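Local coordinates for protein acyl-coenzyme A thioesterase PaaI (Escherichia coli, PDB 2FS2) that hydrolyses acyl-coenzyme A thioesters, with a preference for ring-hydroxylated phenylacetyl-CoA esters of the phenylacetate degradation pathway, at residues K5-A10 / I28-G33; A12-D17 / F65-N70. One frame throughout, in Å; residues are numbered along the deposited sequence.

Interaction 1 (K5-A10 / I28-G33); sequences KAWQNA and ISMDEG
A6 and W7, on one turn of the N-terminal helix, lie over D31 and M30 at the end of a β-strand, with A6 CA 5.4 Å from D31 CA. The axes of helix 5-10 and strand 28-31 approach to 6.8 Å and cross at 121°, so the helix runs steeply across the strand. No hydrogen bond joins the two segments, and the contact is apolar. M30, a selenomethionine, carries most of it. Its CB sits almost exactly above the five-membered ring of W7, 3.4 Å from the centroid and 5° off the ring normal, a CH-pi contact; CG continues over the same face, 3.5 Å from W7 CD2. From there the chain bends at both chi2 and chi3, which carries SE under the helix to within 3.8 Å of A10 CB and turns CE toward A6, 4.0 Å from A6 CB. A6 CB itself rests on the strand backbone, 3.6 Å from D31 C. The benzo edge of the indole extends along the strand, with I28 O near the ring plane, 3.9 Å from W7 CZ2. A leucine in place of W7 would probably uncover the CB and CG of M30 and lose the aromatic face on which they lie. I28 and S29 form a classic β-bulge opposite V36 of strand 34-40, the hairpin partner. H11 meets the W7 ring one helical turn on, while S3 OG bonds to M30 O from the start of the same helix. Deeper in, Y67 of helix 54-70 touches both A10 and M30, placing this contact between the edge of the sheet and the long central helix of the hot-dog fold.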
ATOM      1  N   LYS B   5      -6.793  30.200  -8.516  1.00 31.67           N
ATOM      2  CA  LYS B   5      -6.426  30.215  -7.113  1.00 31.75           C
ATOM      3  C   LYS B   5      -5.424  29.094  -6.979  1.00 29.23           C
ATOM      4  O   LYS B   5      -4.409  29.218  -6.283  1.00 27.78           O
ATOM      5  CB  LYS B   5      -7.645  29.926  -6.264  1.00 33.34           C
ATOM      6  CG  LYS B   5      -8.706  31.115  -6.236  1.00 39.62           C
ATOM      7  CD  LYS B   5      -9.892  30.766  -5.171  1.00 50.52           C
ATOM      8  CE  LYS B   5     -11.167  31.636  -5.275  1.00 54.03           C
ATOM      9  NZ  LYS B   5     -11.856  31.646  -6.644  1.00 61.44           N
ATOM     10  N   ALA B   6      -5.703  27.999  -7.704  1.00 26.41           N
ATOM     11  CA  ALA B   6      -4.799  26.847  -7.608  1.00 23.68           C
ATOM     12  C   ALA B   6      -3.429  27.311  -8.058  1.00 21.75           C
ATOM     13  O   ALA B   6      -2.460  26.963  -7.462  1.00 22.32           O
ATOM     14  CB  ALA B   6      -5.287  25.693  -8.477  1.00 23.97           C
ATOM     15  N   TRP B   7      -3.333  28.115  -9.097  1.00 21.36           N
ATOM     16  CA  TRP B   7      -2.012  28.504  -9.554  1.00 22.95           C
ATOM     17  C   TRP B   7      -1.325  29.499  -8.657  1.00 22.63           C
ATOM     18  O   TRP B   7      -0.083  29.528  -8.554  1.00 23.83           O
ATOM     19  CB  TRP B   7      -2.154  29.180 -10.916  1.00 23.91           C
ATOM     20  CG  TRP B   7      -1.958  28.289 -12.129  1.00 21.61           C
ATOM     21  CD1 TRP B   7      -2.903  27.860 -12.968  1.00 21.88           C
ATOM     22  CD2 TRP B   7      -0.708  27.720 -12.601  1.00 16.22           C
ATOM     23  NE1 TRP B   7      -2.333  27.055 -13.932  1.00 17.08           N
ATOM     24  CE2 TRP B   7      -0.987  26.986 -13.716  1.00 15.70           C
ATOM     25  CE3 TRP B   7       0.619  27.775 -12.152  1.00 20.32           C
ATOM     26  CZ2 TRP B   7      -0.000  26.354 -14.464  1.00 20.32           C
ATOM     27  CZ3 TRP B   7       1.626  27.161 -12.914  1.00 15.01           C
ATOM     28  CH2 TRP B   7       1.294  26.493 -14.061  1.00 16.90           C
ATOM     29  N   GLN B   8      -2.087  30.381  -8.046  1.00 25.36           N
ATOM     30  CA  GLN B   8      -1.482  31.294  -7.006  1.00 27.22           C
ATOM     31  C   GLN B   8      -0.864  30.509  -5.890  1.00 27.00           C
ATOM     32  O   GLN B   8       0.244  30.767  -5.476  1.00 26.88           O
ATOM     33  CB  GLN B   8      -2.562  32.203  -6.377  1.00 28.42           C
ATOM     34  CG  GLN B   8      -3.175  33.113  -7.394  1.00 33.99           C
ATOM     35  CD  GLN B   8      -3.970  34.186  -6.766  1.00 44.99           C
ATOM     36  OE1 GLN B   8      -3.569  35.348  -6.849  1.00 56.10           O
ATOM     37  NE2 GLN B   8      -5.087  33.844  -6.129  1.00 46.78           N
ATOM     38  N   ASN B   9      -1.606  29.509  -5.387  1.00 26.82           N
ATOM     39  CA  ASN B   9      -1.011  28.626  -4.380  1.00 26.86           C
ATOM     40  C   ASN B   9       0.241  27.962  -4.840  1.00 27.79           C
ATOM     41  O   ASN B   9       1.240  27.940  -4.104  1.00 27.36           O
ATOM     42  CB  ASN B   9      -2.057  27.587  -3.921  1.00 26.21           C
ATOM     43  CG  ASN B   9      -3.230  28.271  -3.218  1.00 29.57           C
ATOM     44  OD1 ASN B   9      -2.997  29.121  -2.406  1.00 30.59           O
ATOM     45  ND2 ASN B   9      -4.452  27.992  -3.612  1.00 31.35           N
ATOM     46  N   ALA B  10       0.205  27.421  -6.074  1.00 27.91           N
ATOM     47  CA  ALA B  10       1.375  26.775  -6.587  1.00 28.26           C
ATOM     48  C   ALA B  10       2.524  27.711  -6.796  1.00 29.90           C
ATOM     49  O   ALA B  10       3.672  27.262  -6.520  1.00 30.28           O
ATOM     50  CB  ALA B  10       1.113  25.966  -7.881  1.00 27.83           C
ATOM     51  N   ILE B  28       3.428  22.725 -14.882  1.00 22.41           N
ATOM     52  CA  ILE B  28       2.808  23.024 -16.188  1.00 22.06           C
ATOM     53  C   ILE B  28       1.303  23.036 -16.162  1.00 21.28           C
ATOM     54  O   ILE B  28       0.690  23.551 -17.076  1.00 21.66           O
ATOM     55  CB  ILE B  28       3.335  22.083 -17.356  1.00 21.88           C
ATOM     56  CG1 ILE B  28       2.859  20.642 -17.168  1.00 21.89           C
ATOM     57  CG2 ILE B  28       4.908  22.147 -17.327  1.00 19.86           C
ATOM     58  CD1 ILE B  28       3.191  19.688 -18.474  1.00 22.05           C
ATOM     59  N   SER B  29       0.672  22.502 -15.135  1.00 19.71           N
ATOM     60  CA  SER B  29      -0.766  22.622 -15.169  1.00 19.67           C
ATOM     61  C   SER B  29      -1.332  22.569 -13.728  1.00 18.44           C
ATOM     62  O   SER B  29      -0.752  21.929 -12.868  1.00 18.21           O
ATOM     63  CB  SER B  29      -1.354  21.584 -16.127  1.00 19.44           C
ATOM     64  OG  SER B  29      -2.836  21.655 -16.111  1.00 25.16           O
HETATM   65  N   MSE B  30      -2.427  23.257 -13.473  1.00 19.19           N
HETATM   66  CA  MSE B  30      -2.943  23.441 -12.083  1.00 20.38           C
HETATM   67  C   MSE B  30      -4.430  23.661 -12.115  1.00 21.73           C
HETATM   68  O   MSE B  30      -4.958  24.454 -12.877  1.00 23.24           O
HETATM   69  CB  MSE B  30      -2.374  24.683 -11.327  1.00 21.84           C
HETATM   70  CG  MSE B  30      -0.960  24.660 -10.899  1.00 22.59           C
HETATM   71 SE   MSE B  30      -0.571  23.072  -9.641  1.00 40.61          SE
HETATM   72  CE  MSE B  30      -2.091  23.249  -8.266  1.00 21.33           C
ATOM     73  N   ASP B  31      -5.142  22.914 -11.331  1.00 21.28           N
ATOM     74  CA  ASP B  31      -6.545  23.200 -11.158  1.00 20.94           C
ATOM     75  C   ASP B  31      -6.881  22.767  -9.740  1.00 18.29           C
ATOM     76  O   ASP B  31      -6.048  22.218  -9.056  1.00 16.54           O
ATOM     77  CB  ASP B  31      -7.375  22.403 -12.147  1.00 20.62           C
ATOM     78  CG  ASP B  31      -8.721  23.018 -12.439  1.00 27.37           C
ATOM     79  OD1 ASP B  31      -9.169  24.141 -11.887  1.00 32.87           O
ATOM     80  OD2 ASP B  31      -9.433  22.393 -13.261  1.00 33.63           O
ATOM     81  N   GLU B  32      -8.109  22.956  -9.278  1.00 20.77           N
ATOM     82  CA  GLU B  32      -8.339  22.600  -7.880  1.00 21.98           C
ATOM     83  C   GLU B  32      -8.229  21.053  -7.774  1.00 20.22           C
ATOM     84  O   GLU B  32      -8.884  20.411  -8.532  1.00 20.70           O
ATOM     85  CB  GLU B  32      -9.764  22.955  -7.600  1.00 23.85           C
ATOM     86  CG  GLU B  32     -10.164  22.464  -6.234  1.00 30.15           C
ATOM     87  CD  GLU B  32     -11.538  23.050  -5.811  1.00 41.34           C
ATOM     88  OE1 GLU B  32     -12.464  22.854  -6.641  1.00 42.36           O
ATOM     89  OE2 GLU B  32     -11.662  23.725  -4.690  1.00 44.01           O
ATOM     90  N   GLY B  33      -7.419  20.490  -6.886  1.00 19.86           N
ATOM     91  CA  GLY B  33      -7.276  19.039  -6.780  1.00 18.96           C
ATOM     92  C   GLY B  33      -6.442  18.443  -7.944  1.00 20.34           C
ATOM     93  O   GLY B  33      -6.586  17.227  -8.244  1.00 21.86           O
TER

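Interaction 2 (A12-D17 / F65-N70); sequences AMYEND and FAYACN
M13, Y14 and D17 meet Y67 in a partly buried helix-to-helix contact, where the end of helix 2-15 and the turn after it pack on the last turns of helix 54-70. The phenol of Y67 reaches across to the N-terminal helix, and its hydroxyl donates a hydrogen bond of 2.9 Å from OH to D17 OD2. The carboxylate and the ring are nearly coplanar, 5° apart, and OD2 accepts through its anti lone pair. The other oxygen, OD1, is taken by A20 N, so D17 N-caps helix 18-22 while it holds the tyrosine. In the hot-dog fold a long helix is wrapped by a curved antiparallel sheet; helix 54-70 is that helix here, and the N-terminal helix lies against its C-terminal end. Over one face of the phenol, at some distance, M13, a selenomethionine, places SE 4.7 Å from the Y67 ring centroid and 20° off the normal, a Met-aromatic contact. M13 CB lies 3.9 Å from Y67 CE2. Y14 brings the edge of its own ring to Y67 OH because chi1 of -179° sets its CG opposite the backbone N; its hydroxyl bonds to I25 O. N70, whose side chain crosses that of M13 at about a right angle, turns ND2 back onto A66 O at 2.9 Å.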
ATOM      1  N   ALA B  12       3.192  30.434  -5.016  1.00 34.03           N
ATOM      2  CA  ALA B  12       3.679  30.695  -3.650  1.00 33.50           C
ATOM      3  C   ALA B  12       4.543  29.574  -3.150  1.00 34.45           C
ATOM      4  O   ALA B  12       5.639  29.834  -2.643  1.00 36.01           O
ATOM      5  CB  ALA B  12       2.502  30.908  -2.691  1.00 32.50           C
HETATM    6  N   MSE B  13       4.093  28.326  -3.308  1.00 33.93           N
HETATM    7  CA  MSE B  13       4.914  27.210  -2.861  1.00 35.90           C
HETATM    8  C   MSE B  13       6.168  26.988  -3.630  1.00 35.72           C
HETATM    9  O   MSE B  13       7.146  26.516  -3.080  1.00 35.75           O
HETATM   10  CB  MSE B  13       4.149  25.904  -2.971  1.00 35.36           C
HETATM   11  CG  MSE B  13       3.279  25.718  -1.776  1.00 47.99           C
HETATM   12 SE   MSE B  13       2.108  24.176  -2.204  1.00 66.64          SE
HETATM   13  CE  MSE B  13       0.388  25.130  -2.419  1.00 64.82           C
ATOM     14  N   TYR B  14       6.111  27.197  -4.938  1.00 37.22           N
ATOM     15  CA  TYR B  14       7.225  26.813  -5.771  1.00 37.87           C
ATOM     16  C   TYR B  14       8.318  27.823  -5.510  1.00 39.94           C
ATOM     17  O   TYR B  14       9.502  27.506  -5.538  1.00 38.40           O
ATOM     18  CB  TYR B  14       6.808  26.910  -7.220  1.00 37.35           C
ATOM     19  CG  TYR B  14       7.852  26.522  -8.211  1.00 37.20           C
ATOM     20  CD1 TYR B  14       8.156  25.198  -8.422  1.00 35.64           C
ATOM     21  CD2 TYR B  14       8.528  27.487  -8.961  1.00 40.41           C
ATOM     22  CE1 TYR B  14       9.095  24.817  -9.333  1.00 37.81           C
ATOM     23  CE2 TYR B  14       9.487  27.123  -9.917  1.00 38.51           C
ATOM     24  CZ  TYR B  14       9.762  25.780 -10.099  1.00 41.72           C
ATOM     25  OH  TYR B  14      10.679  25.351 -11.060  1.00 41.09           O
ATOM     26  N   GLU B  15       7.906  29.049  -5.244  1.00 43.25           N
ATOM     27  CA  GLU B  15       8.875  30.140  -5.074  1.00 47.82           C
ATOM     28  C   GLU B  15       9.845  29.843  -3.957  1.00 48.25           C
ATOM     29  O   GLU B  15      10.969  30.261  -4.044  1.00 49.36           O
ATOM     30  CB  GLU B  15       8.192  31.508  -4.876  1.00 50.21           C
ATOM     31  CG  GLU B  15       7.793  32.300  -6.168  1.00 58.02           C
ATOM     32  CD  GLU B  15       7.982  31.549  -7.526  1.00 68.53           C
ATOM     33  OE1 GLU B  15       9.158  31.439  -8.019  1.00 71.21           O
ATOM     34  OE2 GLU B  15       6.955  31.081  -8.136  1.00 71.62           O
ATOM     35  N   ASN B  16       9.450  29.074  -2.946  1.00 49.12           N
ATOM     36  CA  ASN B  16      10.440  28.585  -2.012  1.00 50.94           C
ATOM     37  C   ASN B  16      10.567  27.052  -1.935  1.00 50.75           C
ATOM     38  O   ASN B  16      10.786  26.480  -0.870  1.00 51.13           O
ATOM     39  CB  ASN B  16      10.220  29.196  -0.633  1.00 52.36           C
ATOM     40  CG  ASN B  16       8.805  28.988  -0.131  1.00 55.60           C
ATOM     41  OD1 ASN B  16       8.003  29.928  -0.112  1.00 61.46           O
ATOM     42  ND2 ASN B  16       8.491  27.759   0.297  1.00 57.33           N
ATOM     43  N   ASP B  17      10.444  26.369  -3.064  1.00 50.19           N
ATOM     44  CA  ASP B  17      10.658  24.913  -3.084  1.00 48.41           C
ATOM     45  C   ASP B  17      12.027  24.592  -3.616  1.00 46.90           C
ATOM     46  O   ASP B  17      12.158  24.395  -4.825  1.00 45.69           O
ATOM     47  CB  ASP B  17       9.658  24.303  -4.058  1.00 49.01           C
ATOM     48  CG  ASP B  17       9.435  22.821  -3.850  1.00 49.86           C
ATOM     49  OD1 ASP B  17      10.382  22.068  -3.483  1.00 47.12           O
ATOM     50  OD2 ASP B  17       8.311  22.327  -4.124  1.00 50.94           O
ATOM     51  N   PHE B  65       1.972  15.489  -6.007  1.00 21.09           N
ATOM     52  CA  PHE B  65       1.048  15.290  -4.903  1.00 21.71           C
ATOM     53  C   PHE B  65       0.890  16.580  -3.934  1.00 20.54           C
ATOM     54  O   PHE B  65      -0.230  16.952  -3.577  1.00 19.91           O
ATOM     55  CB  PHE B  65       1.587  14.071  -4.151  1.00 22.79           C
ATOM     56  CG  PHE B  65       0.824  13.726  -2.922  1.00 21.20           C
ATOM     57  CD1 PHE B  65      -0.541  13.792  -2.892  1.00 26.17           C
ATOM     58  CD2 PHE B  65       1.470  13.201  -1.842  1.00 28.99           C
ATOM     59  CE1 PHE B  65      -1.282  13.471  -1.677  1.00 26.20           C
ATOM     60  CE2 PHE B  65       0.711  12.813  -0.654  1.00 32.98           C
ATOM     61  CZ  PHE B  65      -0.651  13.022  -0.597  1.00 24.35           C
ATOM     62  N   ALA B  66       2.003  17.143  -3.464  1.00 20.18           N
ATOM     63  CA  ALA B  66       2.001  18.334  -2.613  1.00 22.00           C
ATOM     64  C   ALA B  66       1.248  19.443  -3.352  1.00 22.88           C
ATOM     65  O   ALA B  66       0.401  20.118  -2.744  1.00 23.54           O
ATOM     66  CB  ALA B  66       3.504  18.809  -2.213  1.00 18.76           C
ATOM     67  N   TYR B  67       1.463  19.599  -4.678  1.00 24.14           N
ATOM     68  CA  TYR B  67       0.781  20.691  -5.383  1.00 23.10           C
ATOM     69  C   TYR B  67      -0.720  20.475  -5.459  1.00 22.35           C
ATOM     70  O   TYR B  67      -1.500  21.375  -5.151  1.00 20.82           O
ATOM     71  CB  TYR B  67       1.446  20.992  -6.774  1.00 23.51           C
ATOM     72  CG  TYR B  67       2.749  21.718  -6.504  1.00 26.08           C
ATOM     73  CD1 TYR B  67       3.864  21.051  -6.082  1.00 29.82           C
ATOM     74  CD2 TYR B  67       2.803  23.101  -6.532  1.00 35.98           C
ATOM     75  CE1 TYR B  67       5.039  21.713  -5.759  1.00 35.15           C
ATOM     76  CE2 TYR B  67       3.981  23.806  -6.236  1.00 38.73           C
ATOM     77  CZ  TYR B  67       5.112  23.104  -5.856  1.00 39.54           C
ATOM     78  OH  TYR B  67       6.257  23.818  -5.528  1.00 33.19           O
ATOM     79  N   ALA B  68      -1.134  19.275  -5.855  1.00 18.54           N
ATOM     80  CA  ALA B  68      -2.512  18.990  -6.005  1.00 20.61           C
ATOM     81  C   ALA B  68      -3.224  19.116  -4.619  1.00 21.59           C
ATOM     82  O   ALA B  68      -4.301  19.687  -4.549  1.00 22.67           O
ATOM     83  CB  ALA B  68      -2.703  17.536  -6.595  1.00 16.57           C
ATOM     84  N   CYS B  69      -2.640  18.596  -3.541  1.00 21.93           N
ATOM     85  CA  CYS B  69      -3.379  18.620  -2.301  1.00 25.20           C
ATOM     86  C   CYS B  69      -3.254  19.942  -1.516  1.00 27.40           C
ATOM     87  O   CYS B  69      -3.887  20.105  -0.439  1.00 25.53           O
ATOM     88  CB  CYS B  69      -3.001  17.474  -1.387  1.00 26.46           C
ATOM     89  SG  CYS B  69      -1.460  17.552  -0.511  1.00 32.84           S
ATOM     90  N   ASN B  70      -2.446  20.855  -2.037  1.00 26.45           N
ATOM     91  CA  ASN B  70      -2.320  22.178  -1.400  1.00 27.69           C
ATOM     92  C   ASN B  70      -3.000  23.220  -2.199  1.00 29.09           C
ATOM     93  O   ASN B  70      -3.088  24.382  -1.780  1.00 33.59           O
ATOM     94  CB  ASN B  70      -0.857  22.521  -1.112  1.00 24.57           C
ATOM     95  CG  ASN B  70      -0.387  21.829   0.194  1.00 31.05           C
ATOM     96  OD1 ASN B  70      -0.715  22.277   1.286  1.00 34.05           O
ATOM     97  ND2 ASN B  70       0.313  20.694   0.070  1.00 30.51           N
TER

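From the N terminus, helix 2-15 and the turn after it supply the first segments, residues 5-10 and then 12-17. The chain next passes through helix 18-22 and returns as strand 26-31, where interaction 1 closes its loop at residues 28-33. It then goes through strand 34-40 and enters helix 54-70, whose end closes the longer loop of interaction 2. The segments alternate along the sequence, so the two loops cross rather than nest. Their centres are about 9 Å apart and they touch directly: A10 O lies 3.5 Å from Y67 CE2, and M30 CE 3.7 Å from Y67 O. Together they tie the N-terminal helix to both the edge hairpin and the central helix.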